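Local coordinates for protein Phenylalanine/tyrosine ammonia-lyase (Rhodosporidium toruloides, PDB 1Y2M) that catalyses the non-oxidative deamination of L-phenylalanine and L-tyrosine to trans-cinnamic and p-coumaric acid, releasing ammonium, at residues K50-P55 with A286-L291; E125-L130 with L260-G265; A222-G227 with S231-V236; T478-H483 with N517-L522; S652-Y657 with I664-V669. All blocks are in the same frame, centred on the assembly; numbering follows the deposited sequence.

Overall arrangement
Five contacts sample a long, mainly helical subunit of a homotetramer. Interactions 1 and 4 lie in its middle, with centres about 20 Å apart, and touch directly: Leu-289 CD1 is 3.5 Å from Asn-517 O. Interactions 2 and 3 share one side of the chain's centre, with nearest atoms about 4 Å apart, whereas interaction 5 sits on the opposite side, its centre about 63 Å from that of interaction 2. In sequence, 222-227/231-236 falls between the two segments of interaction 2, which in turn falls between those of interaction 1. The side chain of Leu-260 in interaction 2 is about 12 Å from that of Asn-270, a probable cinnamate-binding residue. Interactions 2 and 4 also meet a second subunit.

Interaction 1 of 5, residues K50-P55 with A286-L291; sequences KMLAAP and AHMLSL
Helix-on-helix packing inside the mainly helical subunit of this PAL/histidase-family enzyme joins helix 44-52, through Met-51 and Leu-52, to His-287 and Met-288 of the long helix 273-303. The backbones stay well apart, with the CA atoms of Met-51 and His-287 separated by 10.2 Å, so side chains bridge the gap. Both methionines are selenomethionine in this crystal. SE of Met-51 comes 4.3 Å from His-287 CD2 and lies 5.4 Å from the centroid of that imidazole, 72° off the ring normal, an oblique selenium-aromatic approach. The ring cannot turn easily, because both of its nitrogens are engaged: ND1 with Gln-44 NE2 and NE2 with His-383 ND1. Gln-44 belongs to the same helix as Met-51, which gives the helix pair a polar link beside the apolar one. Asn-708 lies against both Leu-52 and Met-288, placing helix 708-714 over this part of the contact. Met-288 leaves its helix alongside the interface and then bends at CB-CG (chi2 -55°), which swings its terminal methyl toward helix 44-52. There it meets Leu-52 tip to tip, with Met-288 CE 3.7 Å from Leu-52 CD2 and 4.1 Å from Leu-52 CG.

Interaction 2 of 5, residues E125-L130 with L260-G265; sequences EDAISL and LGPKEG
Two flat groups frame this contact, the Leu-260 peptide carbonyl, whose oxygen lies 3.9 Å from CG1 of Ile-128, and the Glu-264 carboxylate, which holds the loop behind it. The carboxylate is approached from above one of its faces: Gly-261 N donates to Glu-264 OE1 over 2.9 Å, nearly straight at 170° but 39° out of the carboxylate plane. Its other oxygen, OE2, forms a salt bridge with Arg-184 NE. A backbone bond of 3.0 Å from Glu-264 N to Gly-261 O closes the same turn, so main chain and side chain together tie Gly-261 to Glu-264 as helix 264-269 begins, with Lys-263 at its N-cap position. The puckered ring of Pro-262 stands at the outer end of the loop and offers CG to the first turns of helix 125-138, where Ala-127 CB meets it at 4.0 Å. The small methyl is consistent with the close approach, the CA atoms of Ala-127 and Pro-262 being 5.5 Å apart. Beyond this apolar touch, a water joins the two backbones by donating to Ile-128 O and to Leu-260 O, each at 2.8 Å. Gln-131, on the next turn of the helix, adds a direct link by accepting from Gly-265 N through OE1. The chemistry is therefore mixed: slight apolar packing with a water bridge between two acceptors, which could not bond to each other directly, and a loop that Glu-264 helps to hold in shape.

Interaction 3 of 5, residues A222-G227 with S231-V236; sequences AAAISG and SKVHVV
From its CB, Ser-231 reaches toward the last turn of helix 215-225, and that carbon already lies 3.9 Å from Ala-223 O and 4.0 Å from Ala-224 CA. With chi1 at 161°, OG is placed roughly opposite the serine's own backbone nitrogen and runs on against Ala-224, 3.1 Å from its CA and 3.3 Å from its CB. This is close packing of a hydroxyl on aliphatic carbon. Ala-224 N is also near OG, but the angle is too poor for a hydrogen bond. The geometry belongs to a short helix-to-strand connection: the helix ends in a Schellman motif at Gly-227, whose phi is positive (70°), and the chain then turns back into strand 232-237, the middle strand of a three-stranded antiparallel sheet flanked by 200-201 and 240-245. One residue into that strand, Val-233 again faces the helix and sets CG1 3.9 Å from Ala-224 CB. Phe-194 of helix 185-197 also packs on Ala-224, while Ala-246 of helix 246-252 touches both Ser-231 and Val-233. At the helix end, Ala-222 O is gripped twice by Ser-226, by OG at 2.8 Å and by N at 3.1 Å, the two donors arriving from opposite faces of the carbonyl plane.

Interaction 4 of 5, residues T478-H483 with N517-L522; sequences TSELGH and NDVLSL
Segments 478-483 of helix 468-484 and 517-522 of the long helix 506-560 run nearly antiparallel, at 160° between their directions, the segment axes approaching to 9.5 Å, and come nearest at Leu-481 and Val-519, whose CA atoms are 6.8 Å apart. Those two side chains slide past each other in opposite directions, putting Leu-481 CG 3.8 Å from Val-519 CG1 while Leu-481 CD2 rests 4.0 Å from Val-519 CB. The other leucine methyl, CD1, touches Leu-520 CD1 at 4.2 Å, the two side chains meeting at about a right angle. This is buried helix-helix packing in the helical core of a PAL/histidase-family subunit, where helix 416-443 backs Leu-520 through Leu-429 and Ile-432. Val-519 is split between two environments. Its CG1 stays in the apolar layer, whereas CG2 lies against the carboxylate of Glu-480, 3.7 Å from OE2. Glu-480 reaches that spot as an extended chain, with CG anti to the backbone N (chi1 -174°). Its charge is met across the subunit interface: Arg-512 and Arg-206 of the second subunit form salt bridges with OE2, and Arg-511 of that subunit with OE1. Such a cluster probably favours the ionised carboxylate, even with Glu-515 of its own chain nearby.

Interaction 5 of 5, residues S652-Y657 with I664-V669; sequences SPALSY and ILYAFV
An ST turn at Ser-652, in the loop between helices 619-646 and 662-672, presents its hydroxyl to Tyr-666, whose ring spans the gap from the second helix. The turn is defined by Ala-654 N donating to Ser-652 OG over 3.1 Å at 151°. Packing is tight at the phenol end. Ser-652 OG and Tyr-666 OH, both buried, lie 2.9 Å apart, and each is within hydrogen-bonding reach of OD1 of Asp-536 on helix 506-560. Two hydroxyl protons serve three possible pairings, so the Ser-Tyr bond competes with those to Asp-536. The shared carboxylate oxygen completes a polar cluster in which the acceptor of the serine proton is not decided. Ser-652 CB stands only 3.2 Å from Tyr-666 OH. Ala-654 adds an apolar shoulder, its CB lying 3.7 Å from Tyr-666 OH. Tyr-666 turns CG opposite its own main-chain nitrogen (chi1 179°), which carries the ring across to the loop. The looser part lies toward CD2 and CE2 of the ring, where the partly exposed Leu-655 contributes van der Waals contact without a polar bond. Its side chain crosses that of Tyr-666 at about a right angle, and Leu-655 CD2 sits 3.9 Å from both Tyr-666 CD2 and Tyr-666 CE2.

Interaction 1 of 5, residues K50-P55 with A286-L291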
# COMPACT_ATOMS: atom_id res chain seq x y z
N LYS B 50 27.55 -18.88 -11.19
CA LYS B 50 28.05 -19.65 -10.07
C LYS B 50 26.94 -20.47 -9.45
O LYS B 50 27.12 -21.62 -9.07
CB LYS B 50 28.67 -18.74 -9.04
CG LYS B 50 29.93 -18.04 -9.55
CD LYS B 50 31.11 -19.02 -9.82
CE LYS B 50 31.90 -18.63 -11.09
NZ LYS B 50 32.44 -17.23 -11.01
N MSE B 51 25.76 -19.88 -9.36
CA MSE B 51 24.61 -20.65 -8.81
C MSE B 51 24.28 -21.87 -9.62
O MSE B 51 24.05 -22.95 -9.09
CB MSE B 51 23.35 -19.76 -8.74
CG MSE B 51 23.42 -18.69 -7.72
SE MSE B 51 21.55 -18.12 -7.27
CE MSE B 51 21.06 -19.54 -5.89
N LEU B 52 24.27 -21.70 -10.93
CA LEU B 52 23.86 -22.76 -11.84
C LEU B 52 24.92 -23.83 -11.92
O LEU B 52 24.63 -24.94 -12.35
CB LEU B 52 23.52 -22.18 -13.23
CG LEU B 52 22.28 -21.28 -13.31
CD1 LEU B 52 22.11 -20.75 -14.71
CD2 LEU B 52 20.99 -21.97 -12.89
N ALA B 53 26.14 -23.49 -11.52
CA ALA B 53 27.25 -24.46 -11.48
C ALA B 53 27.26 -25.31 -10.20
O ALA B 53 28.08 -26.22 -10.08
CB ALA B 53 28.58 -23.71 -11.61
N ALA B 54 26.39 -25.04 -9.23
CA ALA B 54 26.34 -25.85 -8.01
C ALA B 54 26.13 -27.33 -8.39
O ALA B 54 25.23 -27.62 -9.18
CB ALA B 54 25.22 -25.41 -7.13
N PRO B 55 26.99 -28.24 -7.89
CA PRO B 55 26.79 -29.69 -8.08
C PRO B 55 25.40 -30.14 -7.64
O PRO B 55 24.86 -29.57 -6.70
CB PRO B 55 27.85 -30.33 -7.16
CG PRO B 55 28.86 -29.32 -6.98
CD PRO B 55 28.22 -27.96 -7.13
N ALA B 286 14.30 -14.71 -9.03
CA ALA B 286 14.28 -13.29 -9.42
C ALA B 286 15.47 -12.98 -10.28
O ALA B 286 15.38 -12.22 -11.23
CB ALA B 286 14.24 -12.40 -8.20
N HIS B 287 16.63 -13.54 -9.96
CA HIS B 287 17.83 -13.26 -10.79
C HIS B 287 17.58 -13.69 -12.23
O HIS B 287 17.97 -13.02 -13.20
CB HIS B 287 19.03 -14.04 -10.30
CG HIS B 287 19.71 -13.48 -9.08
ND1 HIS B 287 20.11 -12.16 -8.96
CD2 HIS B 287 20.17 -14.11 -7.97
CE1 HIS B 287 20.74 -12.01 -7.80
NE2 HIS B 287 20.80 -13.18 -7.19
N MSE B 288 16.96 -14.86 -12.37
CA MSE B 288 16.71 -15.41 -13.71
C MSE B 288 15.74 -14.53 -14.49
O MSE B 288 15.90 -14.29 -15.68
CB MSE B 288 16.15 -16.83 -13.67
CG MSE B 288 16.93 -17.78 -12.84
SE MSE B 288 18.83 -17.86 -13.35
CE MSE B 288 19.38 -18.86 -11.69
N LEU B 289 14.73 -14.01 -13.78
CA LEU B 289 13.70 -13.24 -14.40
C LEU B 289 14.30 -11.86 -14.78
O LEU B 289 13.96 -11.31 -15.80
CB LEU B 289 12.51 -13.08 -13.47
CG LEU B 289 11.64 -14.30 -13.24
CD1 LEU B 289 10.67 -14.04 -12.10
CD2 LEU B 289 10.87 -14.66 -14.50
N SER B 290 15.26 -11.37 -14.02
CA SER B 290 15.96 -10.14 -14.35
C SER B 290 16.72 -10.32 -15.64
O SER B 290 16.69 -9.48 -16.53
CB SER B 290 16.96 -9.82 -13.23
OG SER B 290 17.75 -8.71 -13.54
N LEU B 291 17.41 -11.47 -15.78
CA LEU B 291 18.17 -11.74 -17.02
C LEU B 291 17.23 -11.92 -18.19
O LEU B 291 17.50 -11.46 -19.30
CB LEU B 291 19.11 -12.93 -16.86
CG LEU B 291 20.28 -12.71 -15.87
CD1 LEU B 291 21.21 -13.95 -15.88
CD2 LEU B 291 21.08 -11.48 -16.20

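Interaction 2 of 5, residues E125-L130 with L260-G265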
# COMPACT_ATOMS: atom_id res chain seq x y z
N GLU B 125 14.95 -35.63 33.28
CA GLU B 125 13.51 -35.76 33.00
C GLU B 125 12.91 -34.38 32.71
O GLU B 125 12.24 -34.18 31.70
CB GLU B 125 12.78 -36.35 34.22
CG GLU B 125 13.25 -37.75 34.66
CD GLU B 125 12.81 -38.11 36.10
OE1 GLU B 125 12.76 -37.22 36.98
OE2 GLU B 125 12.51 -39.31 36.34
N ASP B 126 13.15 -33.43 33.61
CA ASP B 126 12.55 -32.10 33.49
C ASP B 126 13.06 -31.37 32.25
O ASP B 126 12.29 -30.71 31.56
CB ASP B 126 12.83 -31.26 34.73
CG ASP B 126 12.34 -31.92 36.00
OD1 ASP B 126 11.31 -32.63 35.92
OD2 ASP B 126 12.99 -31.75 37.05
N ALA B 127 14.36 -31.49 31.96
CA ALA B 127 14.91 -30.95 30.70
C ALA B 127 14.21 -31.57 29.50
O ALA B 127 13.92 -30.88 28.52
CB ALA B 127 16.44 -31.20 30.60
N ILE B 128 13.94 -32.87 29.56
CA ILE B 128 13.25 -33.53 28.45
C ILE B 128 11.83 -32.93 28.36
O ILE B 128 11.37 -32.60 27.25
CB ILE B 128 13.24 -35.09 28.59
CG1 ILE B 128 14.63 -35.64 28.22
CG2 ILE B 128 12.22 -35.73 27.65
CD1 ILE B 128 14.91 -37.09 28.65
N SER B 129 11.17 -32.78 29.51
CA SER B 129 9.83 -32.15 29.59
C SER B 129 9.77 -30.70 29.08
O SER B 129 8.79 -30.29 28.44
CB SER B 129 9.28 -32.20 31.03
OG SER B 129 8.93 -33.52 31.41
N LEU B 130 10.81 -29.92 29.36
CA LEU B 130 10.86 -28.53 28.91
C LEU B 130 10.89 -28.48 27.41
O LEU B 130 10.24 -27.62 26.80
CB LEU B 130 12.12 -27.82 29.46
CG LEU B 130 12.32 -26.37 29.03
CD1 LEU B 130 11.11 -25.51 29.34
CD2 LEU B 130 13.59 -25.79 29.70
N LEU B 260 15.04 -34.88 22.46
CA LEU B 260 15.66 -33.57 22.61
C LEU B 260 16.09 -33.34 24.05
O LEU B 260 15.33 -33.58 25.01
CB LEU B 260 14.72 -32.45 22.15
CG LEU B 260 14.26 -32.58 20.69
CD1 LEU B 260 13.48 -31.36 20.27
CD2 LEU B 260 15.42 -32.79 19.74
N GLY B 261 17.32 -32.89 24.19
CA GLY B 261 17.89 -32.59 25.49
C GLY B 261 17.97 -31.11 25.75
O GLY B 261 17.37 -30.29 25.03
N PRO B 262 18.73 -30.74 26.81
CA PRO B 262 18.90 -29.35 27.19
C PRO B 262 19.37 -28.50 26.02
O PRO B 262 20.28 -28.88 25.29
CB PRO B 262 19.96 -29.40 28.30
CG PRO B 262 19.97 -30.78 28.77
CD PRO B 262 19.50 -31.66 27.66
N LYS B 263 18.67 -27.39 25.85
CA LYS B 263 18.92 -26.37 24.84
C LYS B 263 18.59 -26.82 23.42
O LYS B 263 18.54 -26.00 22.50
CB LYS B 263 20.35 -25.82 24.99
CG LYS B 263 20.85 -24.87 23.90
CD LYS B 263 20.16 -23.50 23.92
CE LYS B 263 20.04 -22.94 22.51
NZ LYS B 263 21.35 -22.77 21.86
N GLU B 264 18.30 -28.10 23.21
CA GLU B 264 18.02 -28.54 21.84
C GLU B 264 16.67 -28.11 21.25
O GLU B 264 16.56 -27.84 20.04
CB GLU B 264 18.23 -30.04 21.70
CG GLU B 264 19.61 -30.44 22.05
CD GLU B 264 19.93 -31.90 21.74
OE1 GLU B 264 19.04 -32.78 21.87
OE2 GLU B 264 21.09 -32.19 21.40
N GLY B 265 15.66 -27.92 22.09
CA GLY B 265 14.44 -27.30 21.67
C GLY B 265 14.68 -25.91 21.10
O GLY B 265 14.33 -25.64 19.96
O HOH W 1 12.53 -33.63 24.97

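Interaction 3 of 5, residues A222-G227 with S231-V236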
# COMPACT_ATOMS: atom_id res chain seq x y z
N ALA B 222 11.33 -30.00 14.11
CA ALA B 222 11.85 -30.63 15.29
C ALA B 222 10.96 -31.76 15.80
O ALA B 222 11.42 -32.82 16.21
CB ALA B 222 12.00 -29.59 16.38
N ALA B 223 9.65 -31.54 15.75
CA ALA B 223 8.69 -32.58 16.13
C ALA B 223 8.79 -33.84 15.24
O ALA B 223 8.64 -34.95 15.71
CB ALA B 223 7.29 -32.01 16.11
N ALA B 224 9.02 -33.62 13.94
CA ALA B 224 9.15 -34.70 13.01
C ALA B 224 10.39 -35.56 13.32
O ALA B 224 10.24 -36.79 13.46
CB ALA B 224 9.16 -34.20 11.60
N ILE B 225 11.57 -34.97 13.43
CA ILE B 225 12.75 -35.78 13.73
C ILE B 225 12.70 -36.45 15.10
O ILE B 225 13.39 -37.44 15.35
CB ILE B 225 14.09 -34.99 13.55
CG1 ILE B 225 14.19 -33.78 14.49
CG2 ILE B 225 14.25 -34.59 12.13
CD1 ILE B 225 15.60 -33.22 14.59
N SER B 226 11.92 -35.88 16.01
CA SER B 226 11.77 -36.45 17.33
C SER B 226 10.56 -37.41 17.44
O SER B 226 10.30 -37.99 18.50
CB SER B 226 11.73 -35.32 18.38
OG SER B 226 10.60 -34.56 18.22
N GLY B 227 9.83 -37.61 16.35
CA GLY B 227 8.78 -38.61 16.33
C GLY B 227 7.56 -38.25 17.17
O GLY B 227 6.92 -39.15 17.73
N SER B 231 2.95 -35.73 14.39
CA SER B 231 3.75 -35.16 13.31
C SER B 231 3.62 -35.96 12.01
O SER B 231 3.71 -37.19 12.01
CB SER B 231 5.22 -35.06 13.76
OG SER B 231 6.07 -34.93 12.65
N LYS B 232 3.36 -35.24 10.90
CA LYS B 232 3.21 -35.85 9.57
C LYS B 232 4.36 -35.46 8.66
O LYS B 232 4.87 -34.34 8.73
CB LYS B 232 1.86 -35.46 8.93
CG LYS B 232 0.71 -35.16 9.92
CD LYS B 232 -0.10 -36.33 10.36
CE LYS B 232 -1.33 -35.82 11.18
NZ LYS B 232 -2.44 -36.87 11.33
N VAL B 233 4.75 -36.38 7.78
CA VAL B 233 5.83 -36.13 6.83
C VAL B 233 5.46 -36.66 5.48
O VAL B 233 4.63 -37.55 5.36
CB VAL B 233 7.17 -36.78 7.32
CG1 VAL B 233 7.55 -36.22 8.70
CG2 VAL B 233 7.03 -38.31 7.33
N HIS B 234 6.06 -36.09 4.44
CA HIS B 234 5.85 -36.48 3.06
C HIS B 234 7.07 -37.34 2.64
O HIS B 234 8.21 -36.99 2.94
CB HIS B 234 5.74 -35.25 2.20
CG HIS B 234 5.73 -35.52 0.73
ND1 HIS B 234 6.88 -35.82 0.03
CD2 HIS B 234 4.74 -35.43 -0.17
CE1 HIS B 234 6.57 -35.98 -1.25
NE2 HIS B 234 5.28 -35.72 -1.40
N VAL B 235 6.80 -38.46 1.99
CA VAL B 235 7.80 -39.34 1.40
C VAL B 235 7.26 -39.87 0.09
O VAL B 235 6.05 -39.99 -0.11
CB VAL B 235 8.11 -40.56 2.29
CG1 VAL B 235 8.61 -40.08 3.64
CG2 VAL B 235 6.88 -41.51 2.46
N VAL B 236 8.18 -40.24 -0.80
CA VAL B 236 7.81 -41.11 -1.91
C VAL B 236 8.18 -42.55 -1.57
O VAL B 236 9.31 -42.84 -1.20
CB VAL B 236 8.52 -40.69 -3.21
CG1 VAL B 236 8.22 -41.70 -4.36
CG2 VAL B 236 8.16 -39.28 -3.59

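Interaction 4 of 5, residues T478-H483 with N517-L522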
# COMPACT_ATOMS: atom_id res chain seq x y z
N THR B 478 0.59 -7.20 -14.69
CA THR B 478 1.29 -6.03 -14.23
C THR B 478 0.53 -5.39 -13.06
O THR B 478 1.12 -5.02 -12.03
CB THR B 478 1.53 -5.06 -15.40
OG1 THR B 478 2.26 -5.75 -16.41
CG2 THR B 478 2.27 -3.86 -15.00
N SER B 479 -0.80 -5.28 -13.16
CA SER B 479 -1.58 -4.71 -12.06
C SER B 479 -1.38 -5.54 -10.80
O SER B 479 -1.17 -5.01 -9.72
CB SER B 479 -3.07 -4.75 -12.39
OG SER B 479 -3.38 -3.93 -13.52
N GLU B 480 -1.44 -6.86 -10.96
CA GLU B 480 -1.28 -7.76 -9.81
C GLU B 480 0.09 -7.61 -9.13
O GLU B 480 0.17 -7.52 -7.90
CB GLU B 480 -1.55 -9.21 -10.21
CG GLU B 480 -1.52 -10.11 -9.01
CD GLU B 480 -2.11 -11.50 -9.29
OE1 GLU B 480 -2.84 -11.66 -10.32
OE2 GLU B 480 -1.81 -12.45 -8.49
N LEU B 481 1.14 -7.47 -9.96
CA LEU B 481 2.46 -7.16 -9.41
C LEU B 481 2.49 -5.88 -8.60
O LEU B 481 3.18 -5.80 -7.57
CB LEU B 481 3.50 -7.09 -10.52
CG LEU B 481 3.87 -8.44 -11.12
CD1 LEU B 481 4.62 -8.26 -12.49
CD2 LEU B 481 4.70 -9.28 -10.15
N GLY B 482 1.77 -4.84 -9.04
CA GLY B 482 1.80 -3.56 -8.35
C GLY B 482 1.28 -3.72 -6.92
O GLY B 482 1.91 -3.26 -5.98
N HIS B 483 0.11 -4.34 -6.76
CA HIS B 483 -0.45 -4.52 -5.42
C HIS B 483 0.44 -5.40 -4.57
O HIS B 483 0.62 -5.15 -3.38
CB HIS B 483 -1.86 -5.08 -5.54
CG HIS B 483 -2.45 -5.54 -4.27
ND1 HIS B 483 -2.32 -6.83 -3.80
CD2 HIS B 483 -3.22 -4.88 -3.37
CE1 HIS B 483 -2.97 -6.94 -2.66
NE2 HIS B 483 -3.56 -5.78 -2.39
N ASN B 517 7.22 -13.54 -8.19
CA ASN B 517 8.01 -14.30 -9.17
C ASN B 517 7.11 -15.03 -10.13
O ASN B 517 7.36 -15.05 -11.34
CB ASN B 517 9.01 -15.31 -8.58
CG ASN B 517 10.25 -14.68 -8.02
OD1 ASN B 517 10.71 -13.65 -8.51
ND2 ASN B 517 10.88 -15.36 -7.04
N ASP B 518 6.04 -15.62 -9.61
CA ASP B 518 5.13 -16.44 -10.39
C ASP B 518 4.41 -15.56 -11.41
O ASP B 518 4.33 -15.86 -12.62
CB ASP B 518 4.12 -17.10 -9.46
CG ASP B 518 3.35 -18.25 -10.13
OD1 ASP B 518 3.89 -18.94 -11.06
OD2 ASP B 518 2.22 -18.50 -9.66
N VAL B 519 3.86 -14.44 -10.92
CA VAL B 519 3.16 -13.51 -11.82
C VAL B 519 4.06 -12.94 -12.86
O VAL B 519 3.66 -12.80 -14.04
CB VAL B 519 2.43 -12.45 -11.02
CG1 VAL B 519 1.74 -11.44 -11.91
CG2 VAL B 519 1.45 -13.15 -10.09
N LEU B 520 5.28 -12.56 -12.46
CA LEU B 520 6.24 -12.03 -13.45
C LEU B 520 6.55 -13.12 -14.46
O LEU B 520 6.75 -12.80 -15.64
CB LEU B 520 7.53 -11.52 -12.80
CG LEU B 520 8.52 -10.82 -13.74
CD1 LEU B 520 7.90 -9.76 -14.64
CD2 LEU B 520 9.67 -10.15 -12.99
N SER B 521 6.63 -14.40 -14.06
CA SER B 521 6.91 -15.48 -15.02
C SER B 521 5.79 -15.59 -16.04
O SER B 521 6.04 -15.87 -17.21
CB SER B 521 7.09 -16.79 -14.30
OG SER B 521 8.20 -16.75 -13.38
N LEU B 522 4.56 -15.37 -15.60
CA LEU B 522 3.43 -15.40 -16.56
C LEU B 522 3.59 -14.26 -17.57
O LEU B 522 3.38 -14.44 -18.77
CB LEU B 522 2.10 -15.19 -15.82
CG LEU B 522 1.63 -16.32 -14.90
CD1 LEU B 522 0.48 -15.91 -14.01
CD2 LEU B 522 1.24 -17.52 -15.73

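Interaction 5 of 5, residues S652-Y657 with I664-V669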
# COMPACT_ATOMS: atom_id res chain seq x y z
N SER B 652 13.08 -21.05 -40.69
CA SER B 652 12.49 -19.71 -40.57
C SER B 652 13.44 -18.62 -41.07
O SER B 652 14.61 -18.61 -40.68
CB SER B 652 12.17 -19.35 -39.13
OG SER B 652 11.75 -17.98 -39.07
N PRO B 653 12.93 -17.66 -41.86
CA PRO B 653 13.78 -16.57 -42.31
C PRO B 653 14.30 -15.70 -41.17
O PRO B 653 15.30 -15.03 -41.34
CB PRO B 653 12.88 -15.78 -43.28
CG PRO B 653 11.52 -16.09 -42.87
CD PRO B 653 11.57 -17.53 -42.39
N ALA B 654 13.68 -15.75 -40.00
CA ALA B 654 14.17 -15.03 -38.82
C ALA B 654 15.62 -15.42 -38.53
O ALA B 654 16.39 -14.60 -38.03
CB ALA B 654 13.31 -15.34 -37.63
N LEU B 655 15.97 -16.68 -38.80
CA LEU B 655 17.35 -17.13 -38.53
C LEU B 655 18.36 -16.36 -39.38
O LEU B 655 19.55 -16.37 -39.06
CB LEU B 655 17.45 -18.63 -38.79
CG LEU B 655 16.51 -19.46 -37.95
CD1 LEU B 655 16.57 -20.92 -38.38
CD2 LEU B 655 16.76 -19.35 -36.47
N SER B 656 17.89 -15.72 -40.44
CA SER B 656 18.76 -14.89 -41.32
C SER B 656 19.10 -13.51 -40.74
O SER B 656 20.05 -12.85 -41.21
CB SER B 656 18.09 -14.66 -42.68
OG SER B 656 17.99 -15.87 -43.41
N TYR B 657 18.34 -13.05 -39.75
CA TYR B 657 18.45 -11.70 -39.29
C TYR B 657 18.71 -11.57 -37.81
O TYR B 657 19.21 -10.54 -37.38
CB TYR B 657 17.16 -10.95 -39.62
CG TYR B 657 16.80 -10.99 -41.09
CD1 TYR B 657 17.54 -10.28 -42.03
CD2 TYR B 657 15.72 -11.73 -41.53
CE1 TYR B 657 17.20 -10.32 -43.39
CE2 TYR B 657 15.40 -11.81 -42.87
CZ TYR B 657 16.13 -11.11 -43.79
OH TYR B 657 15.78 -11.18 -45.12
N ILE B 664 19.55 -18.06 -29.95
CA ILE B 664 19.57 -19.13 -28.96
C ILE B 664 18.22 -19.30 -28.30
O ILE B 664 17.70 -20.45 -28.14
CB ILE B 664 20.70 -18.90 -27.93
CG1 ILE B 664 22.04 -18.99 -28.64
CG2 ILE B 664 20.64 -19.96 -26.82
CD1 ILE B 664 23.28 -18.49 -27.80
N LEU B 665 17.66 -18.17 -27.87
CA LEU B 665 16.37 -18.19 -27.17
C LEU B 665 15.26 -18.50 -28.17
O LEU B 665 14.32 -19.24 -27.89
CB LEU B 665 16.11 -16.86 -26.47
CG LEU B 665 14.91 -16.83 -25.48
CD1 LEU B 665 14.84 -18.05 -24.63
CD2 LEU B 665 14.87 -15.58 -24.66
N TYR B 666 15.36 -17.93 -29.36
CA TYR B 666 14.38 -18.22 -30.41
C TYR B 666 14.28 -19.73 -30.68
O TYR B 666 13.21 -20.32 -30.66
CB TYR B 666 14.78 -17.50 -31.70
CG TYR B 666 13.88 -17.72 -32.90
CD1 TYR B 666 12.86 -16.83 -33.20
CD2 TYR B 666 14.07 -18.79 -33.75
CE1 TYR B 666 12.02 -17.00 -34.30
CE2 TYR B 666 13.24 -18.99 -34.86
CZ TYR B 666 12.23 -18.09 -35.14
OH TYR B 666 11.40 -18.24 -36.22
N ALA B 667 15.43 -20.35 -30.94
CA ALA B 667 15.51 -21.79 -31.18
C ALA B 667 15.01 -22.58 -29.99
O ALA B 667 14.32 -23.56 -30.14
CB ALA B 667 16.94 -22.21 -31.53
N PHE B 668 15.33 -22.12 -28.78
CA PHE B 668 14.86 -22.85 -27.59
C PHE B 668 13.36 -22.95 -27.55
O PHE B 668 12.79 -24.01 -27.31
CB PHE B 668 15.35 -22.15 -26.33
CG PHE B 668 14.85 -22.77 -25.06
CD1 PHE B 668 15.26 -24.05 -24.68
CD2 PHE B 668 13.96 -22.06 -24.22
CE1 PHE B 668 14.80 -24.64 -23.49
CE2 PHE B 668 13.51 -22.64 -23.05
CZ PHE B 668 13.94 -23.92 -22.67
N VAL B 669 12.68 -21.83 -27.80
CA VAL B 669 11.23 -21.82 -27.69
C VAL B 669 10.58 -22.51 -28.90
O VAL B 669 9.67 -23.35 -28.76
CB VAL B 669 10.70 -20.40 -27.52
CG1 VAL B 669 9.20 -20.43 -27.52
CG2 VAL B 669 11.17 -19.83 -26.23